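Local coordinates for chorismate synthase (Campylobacter jejuni, PDB 1SQ1), which probably catalyses, with reduced FMN, the 1,4-elimination of phosphate from 5-enolpyruvylshikimate-3-phosphate to give chorismate, the last step of the shikimate pathway, at residues 2-7 with 230-235; 148-153 with 168-173; 195-200 with 320-325. One frame throughout, in Å; residues are numbered along the deposited sequence.

Interaction 1 of 3, residues 2-7 with 230-235; sequences NTFGTR and LAHALM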
ATOM      1  N   ASN A   2      -4.100   8.978   7.273  1.00 82.16           N
ATOM      2  CA  ASN A   2      -3.977  10.379   6.966  1.00 77.74           C
ATOM      3  C   ASN A   2      -3.034  10.560   5.808  1.00 74.88           C
ATOM      4  O   ASN A   2      -2.538  11.656   5.574  1.00 75.55           O
ATOM      5  CB  ASN A   2      -3.476  11.143   8.177  1.00 76.90           C
ATOM      6  CG  ASN A   2      -4.574  11.434   9.161  1.00 76.55           C
ATOM      7  OD1 ASN A   2      -4.421  12.287  10.030  1.00 78.91           O
ATOM      8  ND2 ASN A   2      -5.693  10.728   9.036  1.00 73.91           N
ATOM      9  N   THR A   3      -2.783   9.476   5.085  1.00 70.91           N
ATOM     10  CA  THR A   3      -1.892   9.527   3.938  1.00 66.96           C
ATOM     11  C   THR A   3      -2.691   9.267   2.673  1.00 64.60           C
ATOM     12  O   THR A   3      -3.650   8.498   2.685  1.00 64.36           O
ATOM     13  CB  THR A   3      -0.769   8.494   4.053  1.00 65.97           C
ATOM     14  OG1 THR A   3       0.005   8.758   5.230  1.00 63.34           O
ATOM     15  CG2 THR A   3       0.128   8.569   2.833  1.00 64.66           C
ATOM     16  N   PHE A   4      -2.284   9.901   1.580  1.00 60.81           N
ATOM     17  CA  PHE A   4      -2.995   9.762   0.325  1.00 58.84           C
ATOM     18  C   PHE A   4      -2.085   9.679  -0.901  1.00 58.74           C
ATOM     19  O   PHE A   4      -1.075  10.377  -0.990  1.00 59.11           O
ATOM     20  CB  PHE A   4      -3.962  10.939   0.200  1.00 58.52           C
ATOM     21  CG  PHE A   4      -4.701  11.000  -1.104  1.00 57.49           C
ATOM     22  CD1 PHE A   4      -4.449  12.024  -2.003  1.00 57.52           C
ATOM     23  CD2 PHE A   4      -5.680  10.062  -1.412  1.00 57.58           C
ATOM     24  CE1 PHE A   4      -5.159  12.118  -3.193  1.00 59.83           C
ATOM     25  CE2 PHE A   4      -6.401  10.146  -2.601  1.00 59.39           C
ATOM     26  CZ  PHE A   4      -6.142  11.178  -3.493  1.00 60.25           C
ATOM     27  N   GLY A   5      -2.461   8.816  -1.845  1.00 57.78           N
ATOM     28  CA  GLY A   5      -1.700   8.649  -3.070  1.00 55.16           C
ATOM     29  C   GLY A   5      -0.869   7.381  -3.156  1.00 54.95           C
ATOM     30  O   GLY A   5      -0.457   6.824  -2.135  1.00 55.94           O
ATOM     31  N   THR A   6      -0.620   6.922  -4.382  1.00 53.21           N
ATOM     32  CA  THR A   6       0.194   5.730  -4.613  1.00 50.54           C
ATOM     33  C   THR A   6       1.681   6.065  -4.504  1.00 50.87           C
ATOM     34  O   THR A   6       2.363   5.594  -3.606  1.00 50.44           O
ATOM     35  CB  THR A   6      -0.024   5.154  -6.008  1.00 48.39           C
ATOM     36  OG1 THR A   6      -1.425   5.033  -6.270  1.00 49.70           O
ATOM     37  CG2 THR A   6       0.614   3.800  -6.109  1.00 45.68           C
ATOM     38  N   ARG A   7       2.176   6.887  -5.424  1.00 51.11           N
ATOM     39  CA  ARG A   7       3.583   7.266  -5.433  1.00 53.28           C
ATOM     40  C   ARG A   7       3.834   8.623  -4.769  1.00 52.75           C
ATOM     41  O   ARG A   7       4.870   8.815  -4.133  1.00 52.08           O
ATOM     42  CB  ARG A   7       4.105   7.278  -6.876  1.00 56.89           C
ATOM     43  CG  ARG A   7       5.615   7.388  -7.018  1.00 61.36           C
ATOM     44  CD  ARG A   7       6.291   6.043  -6.790  1.00 67.15           C
ATOM     45  NE  ARG A   7       7.754   6.125  -6.712  1.00 71.41           N
ATOM     46  CZ  ARG A   7       8.425   6.903  -5.860  1.00 73.47           C
ATOM     47  NH1 ARG A   7       9.751   6.910  -5.850  1.00 74.84           N
ATOM     48  NH2 ARG A   7       7.770   7.694  -5.021  1.00 75.57           N
ATOM     49  N   LEU A 230      -9.914  10.390  -9.019  1.00 46.60           N
ATOM     50  CA  LEU A 230     -10.523  11.702  -8.932  1.00 47.12           C
ATOM     51  C   LEU A 230     -11.783  11.657  -8.105  1.00 46.98           C
ATOM     52  O   LEU A 230     -12.005  12.523  -7.260  1.00 47.84           O
ATOM     53  CB  LEU A 230     -10.838  12.227 -10.322  1.00 47.98           C
ATOM     54  CG  LEU A 230      -9.604  12.670 -11.095  1.00 49.13           C
ATOM     55  CD1 LEU A 230      -9.977  12.845 -12.559  1.00 48.82           C
ATOM     56  CD2 LEU A 230      -9.052  13.967 -10.491  1.00 46.71           C
ATOM     57  N   ALA A 231     -12.600  10.639  -8.355  1.00 45.59           N
ATOM     58  CA  ALA A 231     -13.859  10.458  -7.650  1.00 45.35           C
ATOM     59  C   ALA A 231     -13.633  10.263  -6.164  1.00 45.71           C
ATOM     60  O   ALA A 231     -14.399  10.755  -5.333  1.00 47.64           O
ATOM     61  CB  ALA A 231     -14.584   9.264  -8.210  1.00 45.25           C
ATOM     62  N   HIS A 232     -12.572   9.535  -5.847  1.00 45.04           N
ATOM     63  CA  HIS A 232     -12.190   9.219  -4.481  1.00 44.83           C
ATOM     64  C   HIS A 232     -11.720  10.478  -3.751  1.00 44.42           C
ATOM     65  O   HIS A 232     -12.149  10.750  -2.624  1.00 45.29           O
ATOM     66  CB  HIS A 232     -11.092   8.158  -4.530  1.00 44.50           C
ATOM     67  CG  HIS A 232     -10.611   7.679  -3.198  1.00 45.12           C
ATOM     68  ND1 HIS A 232     -10.069   8.530  -2.254  1.00 47.71           N
ATOM     69  CD2 HIS A 232     -10.457   6.429  -2.702  1.00 44.78           C
ATOM     70  CE1 HIS A 232      -9.590   7.817  -1.244  1.00 45.35           C
ATOM     71  NE2 HIS A 232      -9.812   6.544  -1.497  1.00 46.14           N
ATOM     72  N   ALA A 233     -10.866  11.263  -4.396  1.00 43.74           N
ATOM     73  CA  ALA A 233     -10.373  12.485  -3.771  1.00 43.55           C
ATOM     74  C   ALA A 233     -11.455  13.570  -3.642  1.00 43.56           C
ATOM     75  O   ALA A 233     -11.464  14.303  -2.665  1.00 41.57           O
ATOM     76  CB  ALA A 233      -9.170  13.017  -4.541  1.00 42.64           C
ATOM     77  N   LEU A 234     -12.362  13.661  -4.617  1.00 44.39           N
ATOM     78  CA  LEU A 234     -13.432  14.651  -4.591  1.00 46.33           C
ATOM     79  C   LEU A 234     -14.578  14.271  -3.629  1.00 49.41           C
ATOM     80  O   LEU A 234     -14.972  15.087  -2.785  1.00 49.54           O
ATOM     81  CB  LEU A 234     -13.961  14.887  -6.014  1.00 44.97           C
ATOM     82  CG  LEU A 234     -12.967  15.578  -6.968  1.00 45.80           C
ATOM     83  CD1 LEU A 234     -13.525  15.711  -8.405  1.00 42.22           C
ATOM     84  CD2 LEU A 234     -12.641  16.960  -6.413  1.00 43.56           C
HETATM   85  N   MSE A 235     -15.116  13.051  -3.743  1.00 52.30           N
HETATM   86  CA  MSE A 235     -16.192  12.591  -2.837  1.00 53.72           C
HETATM   87  C   MSE A 235     -15.682  12.682  -1.406  1.00 53.66           C
HETATM   88  O   MSE A 235     -16.446  12.947  -0.481  1.00 54.73           O
HETATM   89  CB  MSE A 235     -16.574  11.126  -3.109  1.00 57.07           C
HETATM   90  CG  MSE A 235     -17.657  10.866  -4.160  1.00 65.14           C
HETATM   91 SE   MSE A 235     -19.434  11.436  -3.657  1.00 71.20          SE
HETATM   92  CE  MSE A 235     -19.191  11.361  -1.747  1.00 74.84           C
TER
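F4 packs on H232 and A233 in a small, buried, mostly apolar contact between the N-terminal strand 3-4 and the helix 226-235. No hydrogen bond crosses it. The outer end of the F4 ring does the touching. F4 CZ meets A233 CB at 3.7 Å, and F4 CE2 lies 4.0 Å from H232 ND1. The two rings are oblique to each other: their centroids are 6.0 Å apart and their planes make an angle of 31°. The F4 side chain has CG anti to the backbone N (chi1 175°), which carries the ring out from the strand to the helix. H232 has the same anti setting (chi1 -178°), and the two side chains run antiparallel alongside each other. M335 of helix 325-346 touches both F4 and A233, so a second helix closes in on the ring. The helix 226-235 also meets a second subunit: H232 O accepts a hydrogen bond from S228 OG of that subunit, and H232 packs on its Y223. The arrangement is sheet-on-helix packing, in which an aromatic residue of a strand outermost in its antiparallel sheet within this chain rests on a helix at a subunit interface.

Interaction 2 of 3, residues 148-153 with 168-173; sequences CVQSGV and FDFEFA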
ATOM      1  N   CYS A 148      -2.615  22.657 -16.112  1.00 68.36           N
ATOM      2  CA  CYS A 148      -3.265  23.647 -15.283  1.00 68.35           C
ATOM      3  C   CYS A 148      -4.597  23.155 -14.766  1.00 68.36           C
ATOM      4  O   CYS A 148      -5.414  22.634 -15.525  1.00 68.98           O
ATOM      5  CB  CYS A 148      -3.457  24.934 -16.075  1.00 67.62           C
ATOM      6  SG  CYS A 148      -3.915  26.331 -15.060  1.00 67.65           S
ATOM      7  N   VAL A 149      -4.803  23.320 -13.465  1.00 68.37           N
ATOM      8  CA  VAL A 149      -6.041  22.906 -12.821  1.00 69.54           C
ATOM      9  C   VAL A 149      -6.691  24.126 -12.174  1.00 70.05           C
ATOM     10  O   VAL A 149      -6.073  24.806 -11.355  1.00 71.73           O
ATOM     11  CB  VAL A 149      -5.776  21.825 -11.741  1.00 68.65           C
ATOM     12  CG1 VAL A 149      -7.071  21.459 -11.038  1.00 68.15           C
ATOM     13  CG2 VAL A 149      -5.176  20.584 -12.385  1.00 66.99           C
ATOM     14  N   GLN A 150      -7.933  24.403 -12.554  1.00 69.66           N
ATOM     15  CA  GLN A 150      -8.671  25.540 -12.016  1.00 68.88           C
ATOM     16  C   GLN A 150     -10.122  25.152 -11.783  1.00 67.88           C
ATOM     17  O   GLN A 150     -10.669  24.328 -12.516  1.00 67.77           O
ATOM     18  CB  GLN A 150      -8.588  26.718 -12.987  1.00 71.28           C
ATOM     19  CG  GLN A 150      -8.228  26.307 -14.413  1.00 70.86           C
ATOM     20  CD  GLN A 150      -7.979  27.496 -15.323  1.00 70.47           C
ATOM     21  OE1 GLN A 150      -7.496  28.545 -14.880  1.00 69.44           O
ATOM     22  NE2 GLN A 150      -8.289  27.331 -16.609  1.00 69.08           N
ATOM     23  N   SER A 151     -10.738  25.752 -10.764  1.00 67.97           N
ATOM     24  CA  SER A 151     -12.131  25.473 -10.393  1.00 65.45           C
ATOM     25  C   SER A 151     -12.867  26.734  -9.949  1.00 63.72           C
ATOM     26  O   SER A 151     -12.247  27.746  -9.605  1.00 62.01           O
ATOM     27  CB  SER A 151     -12.177  24.472  -9.237  1.00 65.60           C
ATOM     28  OG  SER A 151     -11.414  23.309  -9.522  1.00 69.38           O
ATOM     29  N   GLY A 152     -14.195  26.651  -9.940  1.00 62.03           N
ATOM     30  CA  GLY A 152     -15.015  27.773  -9.525  1.00 61.46           C
ATOM     31  C   GLY A 152     -16.460  27.373  -9.302  1.00 61.79           C
ATOM     32  O   GLY A 152     -16.881  26.315  -9.767  1.00 63.56           O
ATOM     33  N   VAL A 153     -17.225  28.211  -8.600  1.00 60.36           N
ATOM     34  CA  VAL A 153     -18.635  27.926  -8.315  1.00 58.43           C
ATOM     35  C   VAL A 153     -19.543  28.292  -9.488  1.00 58.70           C
ATOM     36  O   VAL A 153     -19.526  29.429  -9.961  1.00 58.29           O
ATOM     37  CB  VAL A 153     -19.150  28.723  -7.094  1.00 57.53           C
ATOM     38  CG1 VAL A 153     -20.529  28.223  -6.700  1.00 55.29           C
ATOM     39  CG2 VAL A 153     -18.180  28.620  -5.942  1.00 55.19           C
ATOM     40  N   PHE A 168     -17.675  28.843 -19.128  1.00 79.29           N
ATOM     41  CA  PHE A 168     -17.614  29.469 -17.817  1.00 78.28           C
ATOM     42  C   PHE A 168     -16.414  30.409 -17.788  1.00 78.11           C
ATOM     43  O   PHE A 168     -15.333  30.061 -18.265  1.00 78.07           O
ATOM     44  CB  PHE A 168     -17.468  28.411 -16.714  1.00 77.10           C
ATOM     45  CG  PHE A 168     -18.668  27.513 -16.556  1.00 74.44           C
ATOM     46  CD1 PHE A 168     -18.607  26.173 -16.919  1.00 73.99           C
ATOM     47  CD2 PHE A 168     -19.853  28.001 -16.020  1.00 72.95           C
ATOM     48  CE1 PHE A 168     -19.712  25.338 -16.746  1.00 72.66           C
ATOM     49  CE2 PHE A 168     -20.955  27.171 -15.849  1.00 70.99           C
ATOM     50  CZ  PHE A 168     -20.882  25.841 -16.210  1.00 70.46           C
ATOM     51  N   ASP A 169     -16.598  31.589 -17.210  1.00 77.38           N
ATOM     52  CA  ASP A 169     -15.532  32.575 -17.153  1.00 77.60           C
ATOM     53  C   ASP A 169     -14.581  32.392 -15.983  1.00 77.06           C
ATOM     54  O   ASP A 169     -14.881  32.793 -14.861  1.00 76.72           O
ATOM     55  CB  ASP A 169     -16.126  33.976 -17.088  1.00 80.36           C
ATOM     56  CG  ASP A 169     -15.157  35.033 -17.557  1.00 82.83           C
ATOM     57  OD1 ASP A 169     -13.983  34.997 -17.121  1.00 83.16           O
ATOM     58  OD2 ASP A 169     -15.574  35.900 -18.360  1.00 84.74           O
ATOM     59  N   PHE A 170     -13.423  31.805 -16.251  1.00 77.07           N
ATOM     60  CA  PHE A 170     -12.435  31.591 -15.207  1.00 78.11           C
ATOM     61  C   PHE A 170     -11.720  32.888 -14.878  1.00 80.48           C
ATOM     62  O   PHE A 170     -11.210  33.067 -13.774  1.00 81.30           O
ATOM     63  CB  PHE A 170     -11.427  30.529 -15.641  1.00 75.06           C
ATOM     64  CG  PHE A 170     -11.857  29.133 -15.320  1.00 73.24           C
ATOM     65  CD1 PHE A 170     -11.678  28.621 -14.046  1.00 73.21           C
ATOM     66  CD2 PHE A 170     -12.470  28.339 -16.280  1.00 72.76           C
ATOM     67  CE1 PHE A 170     -12.108  27.344 -13.733  1.00 74.35           C
ATOM     68  CE2 PHE A 170     -12.904  27.059 -15.978  1.00 72.59           C
ATOM     69  CZ  PHE A 170     -12.722  26.559 -14.704  1.00 74.14           C
ATOM     70  N   GLU A 171     -11.670  33.792 -15.848  1.00 83.82           N
ATOM     71  CA  GLU A 171     -11.025  35.081 -15.637  1.00 86.26           C
ATOM     72  C   GLU A 171     -11.854  35.791 -14.572  1.00 86.96           C
ATOM     73  O   GLU A 171     -11.327  36.308 -13.585  1.00 86.97           O
ATOM     74  CB  GLU A 171     -11.023  35.869 -16.945  1.00 87.61           C
ATOM     75  CG  GLU A 171     -10.203  35.202 -18.047  1.00 91.43           C
ATOM     76  CD  GLU A 171      -8.733  35.605 -18.014  1.00 93.63           C
ATOM     77  OE1 GLU A 171      -8.440  36.791 -18.297  1.00 94.79           O
ATOM     78  OE2 GLU A 171      -7.876  34.741 -17.708  1.00 92.97           O
ATOM     79  N   PHE A 172     -13.166  35.784 -14.784  1.00 87.31           N
ATOM     80  CA  PHE A 172     -14.114  36.388 -13.858  1.00 87.68           C
ATOM     81  C   PHE A 172     -14.029  35.630 -12.523  1.00 87.33           C
ATOM     82  O   PHE A 172     -14.080  36.232 -11.450  1.00 87.61           O
ATOM     83  CB  PHE A 172     -15.533  36.290 -14.440  1.00 88.91           C
ATOM     84  CG  PHE A 172     -16.568  37.074 -13.673  1.00 90.43           C
ATOM     85  CD1 PHE A 172     -16.620  38.461 -13.760  1.00 90.94           C
ATOM     86  CD2 PHE A 172     -17.467  36.424 -12.834  1.00 91.79           C
ATOM     87  CE1 PHE A 172     -17.552  39.188 -13.023  1.00 91.73           C
ATOM     88  CE2 PHE A 172     -18.402  37.142 -12.093  1.00 92.65           C
ATOM     89  CZ  PHE A 172     -18.442  38.526 -12.186  1.00 92.80           C
ATOM     90  N   ALA A 173     -13.884  34.310 -12.597  1.00 86.04           N
ATOM     91  CA  ALA A 173     -13.803  33.490 -11.398  1.00 84.88           C
ATOM     92  C   ALA A 173     -12.686  33.935 -10.472  1.00 84.34           C
ATOM     93  O   ALA A 173     -12.901  34.109  -9.277  1.00 85.19           O
ATOM     94  CB  ALA A 173     -13.610  32.031 -11.774  1.00 85.40           C
TER
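The F170 ring has the Q150 side chain over one face and the backbone at S151 along its edge. Q150 CD sits 4.1 Å from F170 CD1, offset toward the rim of the ring. The amide plane is only 5° from the ring plane, so the two flat groups are stacked. Which end of the amide carries oxygen is doubtful, and the contact does not depend on it. The aliphatic part of Q150 adds to the overlap, with CB 3.7 Å from F170 CE1. The Q150 carbonyl carbon C is 3.5 Å from F170 CE1. At the ring edge, S151 N comes within 3.6 Å of F170 CE1. With CG anti to the carbonyl carbon (chi1 -87°), the F170 ring is carried from the first turn of helix 170-175 to the strand backbone. This strand, 148-156, belongs to an antiparallel five-stranded sheet and pairs with strand 205-212, whose K210 also touches both Q150 and F170. The short helix therefore lies against the sheet. Helix 325-346 packs against V149 and V153 of the strand. The two backbones are nearest at G152 and A173, whose CA atoms are 6.1 Å apart. D169 is the N-cap of the helix. Its OD1 accepts from F172 N at 2.6 Å with an N-H...O angle of 165°, and the donor comes from above the carboxylate plane. S151 OG is hydrogen-bonded to T209 OG1 and S333 OG.

Interaction 3 of 3, residues 195-200 with 320-325; sequences NARNSK and HDPCVG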
ATOM      1  N   ASN A 195     -28.579  35.627   2.097  1.00 71.91           N
ATOM      2  CA  ASN A 195     -29.888  35.254   2.606  1.00 72.13           C
ATOM      3  C   ASN A 195     -29.765  34.029   3.496  1.00 72.39           C
ATOM      4  O   ASN A 195     -30.316  33.995   4.591  1.00 71.64           O
ATOM      5  CB  ASN A 195     -30.848  34.953   1.456  1.00 73.12           C
ATOM      6  CG  ASN A 195     -32.274  34.759   1.931  1.00 74.08           C
ATOM      7  OD1 ASN A 195     -32.911  35.698   2.403  1.00 74.42           O
ATOM      8  ND2 ASN A 195     -32.780  33.536   1.819  1.00 73.44           N
ATOM      9  N   ALA A 196     -29.039  33.025   3.016  1.00 73.84           N
ATOM     10  CA  ALA A 196     -28.840  31.796   3.772  1.00 75.16           C
ATOM     11  C   ALA A 196     -28.112  32.076   5.087  1.00 76.39           C
ATOM     12  O   ALA A 196     -28.352  31.403   6.092  1.00 77.21           O
ATOM     13  CB  ALA A 196     -28.059  30.791   2.944  1.00 74.09           C
ATOM     14  N   ARG A 197     -27.233  33.075   5.086  1.00 77.76           N
ATOM     15  CA  ARG A 197     -26.489  33.426   6.295  1.00 78.56           C
ATOM     16  C   ARG A 197     -27.421  34.042   7.327  1.00 77.35           C
ATOM     17  O   ARG A 197     -27.684  33.441   8.370  1.00 75.90           O
ATOM     18  CB  ARG A 197     -25.352  34.411   5.979  1.00 80.69           C
ATOM     19  CG  ARG A 197     -24.495  34.758   7.195  1.00 84.24           C
ATOM     20  CD  ARG A 197     -23.159  35.381   6.802  1.00 88.33           C
ATOM     21  NE  ARG A 197     -23.279  36.717   6.218  1.00 93.17           N
ATOM     22  CZ  ARG A 197     -23.718  37.792   6.875  1.00 95.92           C
ATOM     23  NH1 ARG A 197     -24.089  37.700   8.150  1.00 97.31           N
ATOM     24  NH2 ARG A 197     -23.774  38.970   6.261  1.00 95.17           N
ATOM     25  N   ASN A 198     -27.923  35.238   7.022  1.00 76.66           N
ATOM     26  CA  ASN A 198     -28.824  35.956   7.919  1.00 75.03           C
ATOM     27  C   ASN A 198     -29.901  35.034   8.490  1.00 75.01           C
ATOM     28  O   ASN A 198     -30.261  35.150   9.665  1.00 75.22           O
ATOM     29  CB  ASN A 198     -29.480  37.122   7.181  1.00 74.53           C
ATOM     30  CG  ASN A 198     -28.463  38.063   6.565  1.00 75.26           C
ATOM     31  OD1 ASN A 198     -27.359  38.225   7.089  1.00 77.53           O
ATOM     32  ND2 ASN A 198     -28.830  38.697   5.456  1.00 72.71           N
ATOM     33  N   SER A 199     -30.404  34.119   7.661  1.00 73.35           N
ATOM     34  CA  SER A 199     -31.434  33.176   8.084  1.00 72.09           C
ATOM     35  C   SER A 199     -30.886  32.158   9.068  1.00 72.89           C
ATOM     36  O   SER A 199     -31.633  31.302   9.551  1.00 73.39           O
ATOM     37  CB  SER A 199     -31.992  32.409   6.884  1.00 69.87           C
ATOM     38  OG  SER A 199     -32.725  33.245   6.020  1.00 71.38           O
ATOM     39  N   LYS A 200     -29.590  32.250   9.363  1.00 72.64           N
ATOM     40  CA  LYS A 200     -28.934  31.294  10.253  1.00 71.36           C
ATOM     41  C   LYS A 200     -29.172  29.916   9.654  1.00 70.24           C
ATOM     42  O   LYS A 200     -29.673  29.010  10.320  1.00 70.86           O
ATOM     43  CB  LYS A 200     -29.517  31.348  11.673  1.00 72.27           C
ATOM     44  CG  LYS A 200     -29.139  32.588  12.471  1.00 75.22           C
ATOM     45  CD  LYS A 200     -29.624  32.502  13.917  1.00 77.55           C
ATOM     46  CE  LYS A 200     -28.924  31.383  14.688  1.00 80.18           C
ATOM     47  NZ  LYS A 200     -29.368  31.292  16.121  1.00 81.76           N
ATOM     48  N   HIS A 320     -20.285  31.010  11.106  1.00107.90           N
ATOM     49  CA  HIS A 320     -20.290  29.714  10.418  1.00105.73           C
ATOM     50  C   HIS A 320     -20.104  29.879   8.903  1.00103.31           C
ATOM     51  O   HIS A 320     -19.719  30.949   8.428  1.00103.48           O
ATOM     52  CB  HIS A 320     -21.602  28.977  10.700  1.00106.76           C
ATOM     53  CG  HIS A 320     -21.536  27.504  10.456  1.00107.43           C
ATOM     54  ND1 HIS A 320     -20.730  26.666  11.197  1.00108.33           N
ATOM     55  CD2 HIS A 320     -22.177  26.718   9.562  1.00108.02           C
ATOM     56  CE1 HIS A 320     -20.879  25.423  10.768  1.00108.60           C
ATOM     57  NE2 HIS A 320     -21.753  25.430   9.775  1.00109.11           N
ATOM     58  N   ASP A 321     -20.362  28.822   8.138  1.00 99.31           N
ATOM     59  CA  ASP A 321     -20.224  28.925   6.693  1.00 95.44           C
ATOM     60  C   ASP A 321     -21.559  28.586   6.035  1.00 92.20           C
ATOM     61  O   ASP A 321     -21.951  27.419   5.964  1.00 91.50           O
ATOM     62  CB  ASP A 321     -19.133  27.981   6.165  1.00 94.85           C
ATOM     63  CG  ASP A 321     -18.625  28.390   4.782  1.00 94.52           C
ATOM     64  OD1 ASP A 321     -19.424  28.943   3.989  1.00 91.94           O
ATOM     65  OD2 ASP A 321     -17.435  28.146   4.484  1.00 94.59           O
ATOM     66  N   PRO A 322     -22.280  29.613   5.558  1.00 88.21           N
ATOM     67  CA  PRO A 322     -23.575  29.442   4.903  1.00 85.13           C
ATOM     68  C   PRO A 322     -23.468  28.740   3.556  1.00 82.82           C
ATOM     69  O   PRO A 322     -24.474  28.349   2.968  1.00 82.57           O
ATOM     70  CB  PRO A 322     -24.071  30.873   4.770  1.00 86.16           C
ATOM     71  CG  PRO A 322     -22.808  31.637   4.572  1.00 86.10           C
ATOM     72  CD  PRO A 322     -21.926  31.041   5.634  1.00 87.02           C
ATOM     73  N   CYS A 323     -22.244  28.595   3.066  1.00 80.51           N
ATOM     74  CA  CYS A 323     -22.017  27.937   1.786  1.00 77.76           C
ATOM     75  C   CYS A 323     -20.573  27.505   1.676  1.00 76.01           C
ATOM     76  O   CYS A 323     -19.746  28.222   1.117  1.00 76.62           O
ATOM     77  CB  CYS A 323     -22.344  28.876   0.632  1.00 77.00           C
ATOM     78  SG  CYS A 323     -22.082  28.108  -0.969  1.00 74.44           S
ATOM     79  N   VAL A 324     -20.278  26.322   2.196  1.00 73.72           N
ATOM     80  CA  VAL A 324     -18.919  25.810   2.185  1.00 71.39           C
ATOM     81  C   VAL A 324     -18.472  25.357   0.801  1.00 69.22           C
ATOM     82  O   VAL A 324     -17.306  25.045   0.592  1.00 68.67           O
ATOM     83  CB  VAL A 324     -18.771  24.652   3.198  1.00 72.41           C
ATOM     84  CG1 VAL A 324     -19.562  23.428   2.732  1.00 72.46           C
ATOM     85  CG2 VAL A 324     -17.310  24.324   3.397  1.00 73.80           C
ATOM     86  N   GLY A 325     -19.401  25.320  -0.147  1.00 68.04           N
ATOM     87  CA  GLY A 325     -19.051  24.927  -1.501  1.00 67.34           C
ATOM     88  C   GLY A 325     -18.121  25.938  -2.159  1.00 68.57           C
ATOM     89  O   GLY A 325     -17.502  25.654  -3.182  1.00 68.35           O
TER
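P322 meets A196 and R197 through apolar contacts alone. The P322 ring packs on the last turn of helix 186-198 through CB and CG. P322 CB lies 3.8 Å from R197 CA, and P322 CG is 4.0 Å from R197 CB. A196 is a looser neighbour, its CB 4.4 Å from P322 CB, and it also packs on R255 of a second subunit. With CG anti to the backbone N (chi1 -177°) and a bend at chi3, the R197 chain carries its guanidinium away from the proline.

No hydrogen bond crosses between the segments; each has its own. In the loop, D321 OD1 accepts from C323 N at 3.0 Å, forming an Asx turn that spans P322. In the helix, N195 O takes two donors, S199 N and S199 OG, from opposite faces of its carbonyl plane. K200 then leaves the helix with positive phi in a Schellman motif. D321 O accepts from the OG1 of T295, a predicted FMN-binding residue, and the P322 backbone bonds to V203.

The chemistry implies that non-directional packing joins the segments, while local bonds shape each one. The arginine lends its backbone and CB and keeps its charge apart.

Interactions 2 and 3 touch directly: V153 CG2 is 4.1 Å from G325 O, although their centres are 22 Å apart. Interaction 1 stands apart from both, with nearest atoms about 7 Å from interaction 2 and about 10 Å from interaction 3, and away from the annotated sites. Helix 325-346, which follows the 320-325 loop in the chain, packs on side chains of interactions 1 and 2. Interactions 1 and 3 both reach the second subunit. Interaction 3 borders the predicted FMN site: the side chains of P322 and T295, and of R197 and R319, are each about 6 Å apart. In interaction 2, the S151 side chain is about 12 Å from that of R46, predicted to bind NADP(+).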